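Local coordinates for penicillin binding protein 2X (Streptococcus thermophilus, PDB 5U47) that probably acts as a transpeptidase that cross-links peptidoglycan strands during septal wall synthesis and binds penicillin, at residues V118-D121 with L122-T125; K551-N555 with N556-T560. The protein carries 1 engineered substitution. One frame throughout, in Å; residues are numbered along the deposited sequence.

Contact 1: residues V118-D121 with L122-T125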
# COMPACT_ATOMS: atom_id res chain seq x y z
N VAL A 118 16.17 25.75 22.57
CA VAL A 118 16.01 27.18 22.81
C VAL A 118 15.01 27.42 23.97
O VAL A 118 15.22 28.31 24.81
CB VAL A 118 15.56 27.92 21.53
CG1 VAL A 118 15.29 29.39 21.82
CG2 VAL A 118 16.61 27.79 20.43
N LYS A 119 13.93 26.63 24.00
CA LYS A 119 12.93 26.73 25.08
C LYS A 119 13.60 26.51 26.44
O LYS A 119 13.43 27.32 27.37
CB LYS A 119 11.77 25.74 24.84
CG LYS A 119 10.63 25.81 25.85
CD LYS A 119 10.79 24.89 27.06
CE LYS A 119 10.43 23.45 26.73
NZ LYS A 119 10.52 22.58 27.93
N GLU A 120 14.37 25.42 26.54
CA GLU A 120 15.11 25.09 27.77
C GLU A 120 16.08 26.21 28.19
O GLU A 120 16.22 26.50 29.36
CB GLU A 120 15.85 23.75 27.61
CG GLU A 120 14.93 22.54 27.63
CD GLU A 120 14.33 22.30 29.00
OE1 GLU A 120 15.11 22.25 29.98
OE2 GLU A 120 13.09 22.18 29.10
N ASP A 121 16.73 26.82 27.21
CA ASP A 121 17.64 27.93 27.44
C ASP A 121 16.82 29.12 27.98
O ASP A 121 17.14 29.67 29.03
CB ASP A 121 18.37 28.29 26.13
CG ASP A 121 19.40 29.40 26.30
OD1 ASP A 121 19.58 29.91 27.41
OD2 ASP A 121 20.03 29.76 25.29
N LEU A 122 15.74 29.47 27.27
CA LEU A 122 14.85 30.56 27.71
C LEU A 122 14.33 30.33 29.13
O LEU A 122 14.35 31.25 29.94
CB LEU A 122 13.64 30.74 26.78
CG LEU A 122 13.79 31.54 25.48
CD1 LEU A 122 12.59 31.33 24.57
CD2 LEU A 122 13.95 33.01 25.77
N GLU A 123 13.87 29.11 29.43
CA GLU A 123 13.37 28.80 30.78
C GLU A 123 14.44 29.04 31.84
O GLU A 123 14.17 29.68 32.85
CB GLU A 123 12.87 27.37 30.90
CG GLU A 123 11.45 27.15 30.41
CD GLU A 123 10.90 25.79 30.83
OE1 GLU A 123 11.62 24.78 30.66
OE2 GLU A 123 9.76 25.74 31.32
N LYS A 124 15.64 28.53 31.59
CA LYS A 124 16.76 28.71 32.51
C LYS A 124 17.06 30.19 32.72
O LYS A 124 17.39 30.61 33.82
CB LYS A 124 18.02 28.00 32.00
CG LYS A 124 19.22 28.10 32.94
CD LYS A 124 20.43 27.33 32.45
CE LYS A 124 21.59 27.49 33.42
NZ LYS A 124 22.80 26.73 33.00
N THR A 125 16.92 30.97 31.65
CA THR A 125 17.18 32.41 31.70
C THR A 125 16.17 33.14 32.59
O THR A 125 16.55 34.01 33.36
CB THR A 125 17.23 33.01 30.27
OG1 THR A 125 18.17 32.27 29.48
CG2 THR A 125 17.66 34.46 30.29
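Lys119 and Glu123, one helical turn apart, run side by side and point the same way, and they illustrate how a lysine can bring acidic neighbours together on a helix surface. The lysine chain starts with CG opposite the backbone N (chi1 -177°) and then bends twice, at chi2 and chi3, which lays Lys119 CD alongside the Glu123 carboxylate, 3.7 Å from Glu123 OE1. Lys119 NZ forms a salt bridge with Glu120 OE2 at 2.9 Å, and that oxygen accepts through its anti lone pair, on the side away from the other carboxylate oxygen. A second, long salt bridge of 3.7 Å joins Lys119 NZ to Glu123 OE1. The two acids themselves come close, Glu120 OE2 lying 3.4 Å from Glu123 OE1 with the two carboxylate planes 78° apart, and the shared lysine would be expected to offset their repulsion. Tyr50 adds a cation-pi contact to Lys119.

Farther along, Thr125 turns its hydroxyl back onto the preceding turn, where OG1 donates to Asp121 O at 2.8 Å from above the carbonyl plane. That oxygen also takes the helical bond from Thr125 N at 2.9 Å, so two donors grip it. The Asp121 carboxylate is engaged elsewhere, in a salt bridge from OD2 to Lys85. Leu122, the buried member, packs toward Ile81 of helix 72-86 and Phe136 of strand 134-143, and its CD1 lies 4.3 Å from Val118 CG1. Regular i to i+4 backbone bonds run throughout, and the whole is an amphipathic alpha helix with a surface salt-bridge network, within the dimerisation-domain family region.

Contact 2: residues K551-N555 with N556-T560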
# COMPACT_ATOMS: atom_id res chain seq x y z
N LYS A 551 2.76 11.44 -24.02
CA LYS A 551 2.85 12.29 -25.22
C LYS A 551 3.82 11.69 -26.22
O LYS A 551 3.57 11.74 -27.42
CB LYS A 551 3.37 13.71 -24.90
CG LYS A 551 2.32 14.79 -24.71
CD LYS A 551 1.50 14.62 -23.46
CE LYS A 551 0.52 15.77 -23.30
NZ LYS A 551 -0.38 15.57 -22.13
N THR A 552 4.94 11.18 -25.71
CA THR A 552 5.99 10.56 -26.50
C THR A 552 6.15 9.15 -25.99
O THR A 552 6.24 8.95 -24.77
CB THR A 552 7.34 11.31 -26.31
OG1 THR A 552 7.15 12.72 -26.50
CG2 THR A 552 8.40 10.82 -27.30
N TRP A 553 6.15 8.16 -26.89
CA TRP A 553 6.27 6.76 -26.45
C TRP A 553 7.14 5.86 -27.33
O TRP A 553 7.12 5.96 -28.54
CB TRP A 553 4.90 6.09 -26.31
CG TRP A 553 5.08 4.69 -25.80
CD1 TRP A 553 4.91 3.52 -26.49
CD2 TRP A 553 5.58 4.33 -24.52
NE1 TRP A 553 5.24 2.45 -25.69
CE2 TRP A 553 5.65 2.92 -24.48
CE3 TRP A 553 5.96 5.06 -23.39
CZ2 TRP A 553 6.09 2.24 -23.36
CZ3 TRP A 553 6.39 4.38 -22.28
CH2 TRP A 553 6.44 2.98 -22.26
N ASN A 554 7.85 4.97 -26.66
CA ASN A 554 8.67 3.96 -27.28
C ASN A 554 8.89 2.92 -26.18
O ASN A 554 9.18 3.30 -25.05
CB ASN A 554 9.99 4.58 -27.74
CG ASN A 554 10.88 3.61 -28.48
OD1 ASN A 554 11.02 2.44 -28.10
ND2 ASN A 554 11.52 4.10 -29.53
N ASN A 555 8.76 1.64 -26.50
CA ASN A 555 8.97 0.61 -25.48
C ASN A 555 10.34 0.69 -24.80
O ASN A 555 10.47 0.29 -23.65
CB ASN A 555 8.70 -0.80 -26.03
CG ASN A 555 7.22 -1.11 -26.11
OD1 ASN A 555 6.40 -0.54 -25.39
ND2 ASN A 555 6.86 -2.05 -26.97
N ASN A 556 11.32 1.24 -25.51
CA ASN A 556 12.66 1.42 -24.97
C ASN A 556 12.67 2.28 -23.70
O ASN A 556 13.62 2.19 -22.91
CB ASN A 556 13.58 2.09 -26.01
CG ASN A 556 13.80 1.21 -27.24
OD1 ASN A 556 13.58 0.00 -27.19
ND2 ASN A 556 14.24 1.82 -28.34
N PHE A 557 11.64 3.10 -23.51
CA PHE A 557 11.59 3.94 -22.32
C PHE A 557 11.49 3.14 -21.04
O PHE A 557 11.89 3.64 -19.99
CB PHE A 557 10.45 4.97 -22.34
CG PHE A 557 10.56 6.02 -23.42
CD1 PHE A 557 11.79 6.46 -23.88
CD2 PHE A 557 9.42 6.65 -23.89
CE1 PHE A 557 11.87 7.45 -24.85
CE2 PHE A 557 9.50 7.64 -24.86
CZ PHE A 557 10.72 8.04 -25.34
N PHE A 558 10.97 1.91 -21.10
CA PHE A 558 10.89 1.09 -19.90
C PHE A 558 12.26 0.79 -19.30
O PHE A 558 12.38 0.56 -18.10
CB PHE A 558 10.14 -0.23 -20.13
CG PHE A 558 8.65 -0.08 -20.26
CD1 PHE A 558 7.92 0.61 -19.30
CD2 PHE A 558 7.97 -0.70 -21.29
CE1 PHE A 558 6.54 0.72 -19.40
CE2 PHE A 558 6.59 -0.61 -21.39
CZ PHE A 558 5.87 0.10 -20.45
N ALA A 559 13.29 0.80 -20.14
CA ALA A 559 14.66 0.54 -19.68
C ALA A 559 15.11 1.61 -18.69
O ALA A 559 15.96 1.36 -17.85
CB ALA A 559 15.61 0.47 -20.83
N THR A 560 14.56 2.82 -18.83
CA THR A 560 14.89 3.92 -17.95
C THR A 560 14.53 3.63 -16.49
O THR A 560 15.26 4.02 -15.57
CB THR A 560 14.14 5.20 -18.41
OG1 THR A 560 14.51 5.50 -19.76
CG2 THR A 560 14.47 6.39 -17.52
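Trp553 meets both Phe557 and Phe558, and following its side chain outward shows how one indole can serve as face to one ring and edge to another. From CB, the first torsion (chi1 -177°) puts CG beside the carbonyl carbon, which swings the ring system alongside the residues that follow. On the five-membered ring, NE1 donates to Asn555 OD1 at 3.2 Å, a bent bond that reaches the amide oxygen from above its carbonyl plane. On the six-membered ring, CE3 comes first, 3.8 Å from Phe557 CD2; here the phenylalanine directs its edge toward the indole face in an offset edge-to-face pair with planes at 80°. CZ3 also approaches the Phe557 side chain. Farthest out, CZ2 and CH2 meet Phe558, CH2 standing 3.4 Å from its CZ over the phenyl face, so that the roles reverse and the indole supplies the edge.

The backbone turns beside this aromatic cluster. Asn554 OD1 accepts from Asn556 N at 2.9 Å, an Asx turn, while Asn554 CB lies over the centre of the Phe557 ring in a CH-pi contact, 4.2 Å from the centroid. Asn554 O receives Phe557 N, also at 2.9 Å.

The segment leads from strand 541-548 into helix 558-572. Trp553 and Phe557 both touch Thr241 of helix 224-241; Trp553 also reaches Asn528, and Phe558 reaches Val530, both of the adjacent strand 526-534.

How the contacts relate
From the N terminus, the chain first passes contact 1, within helix 116-128 in the dimerisation-domain family region, and some 430 residues later reaches contact 2, in the transpeptidase region. Each joins consecutive segments, so neither closes a long loop; they lie in series and neither nest nor cross. Contact 1 belongs to a helix packed on both helix 72-86 and strand 134-143, whereas contact 2 leads from strand 541-548 of the five-stranded antiparallel sheet into helix 558-572, beside helix 224-241. Their centres are about 57 Å apart and their nearest atoms about 43 Å, so each is local to its own part of the molecule.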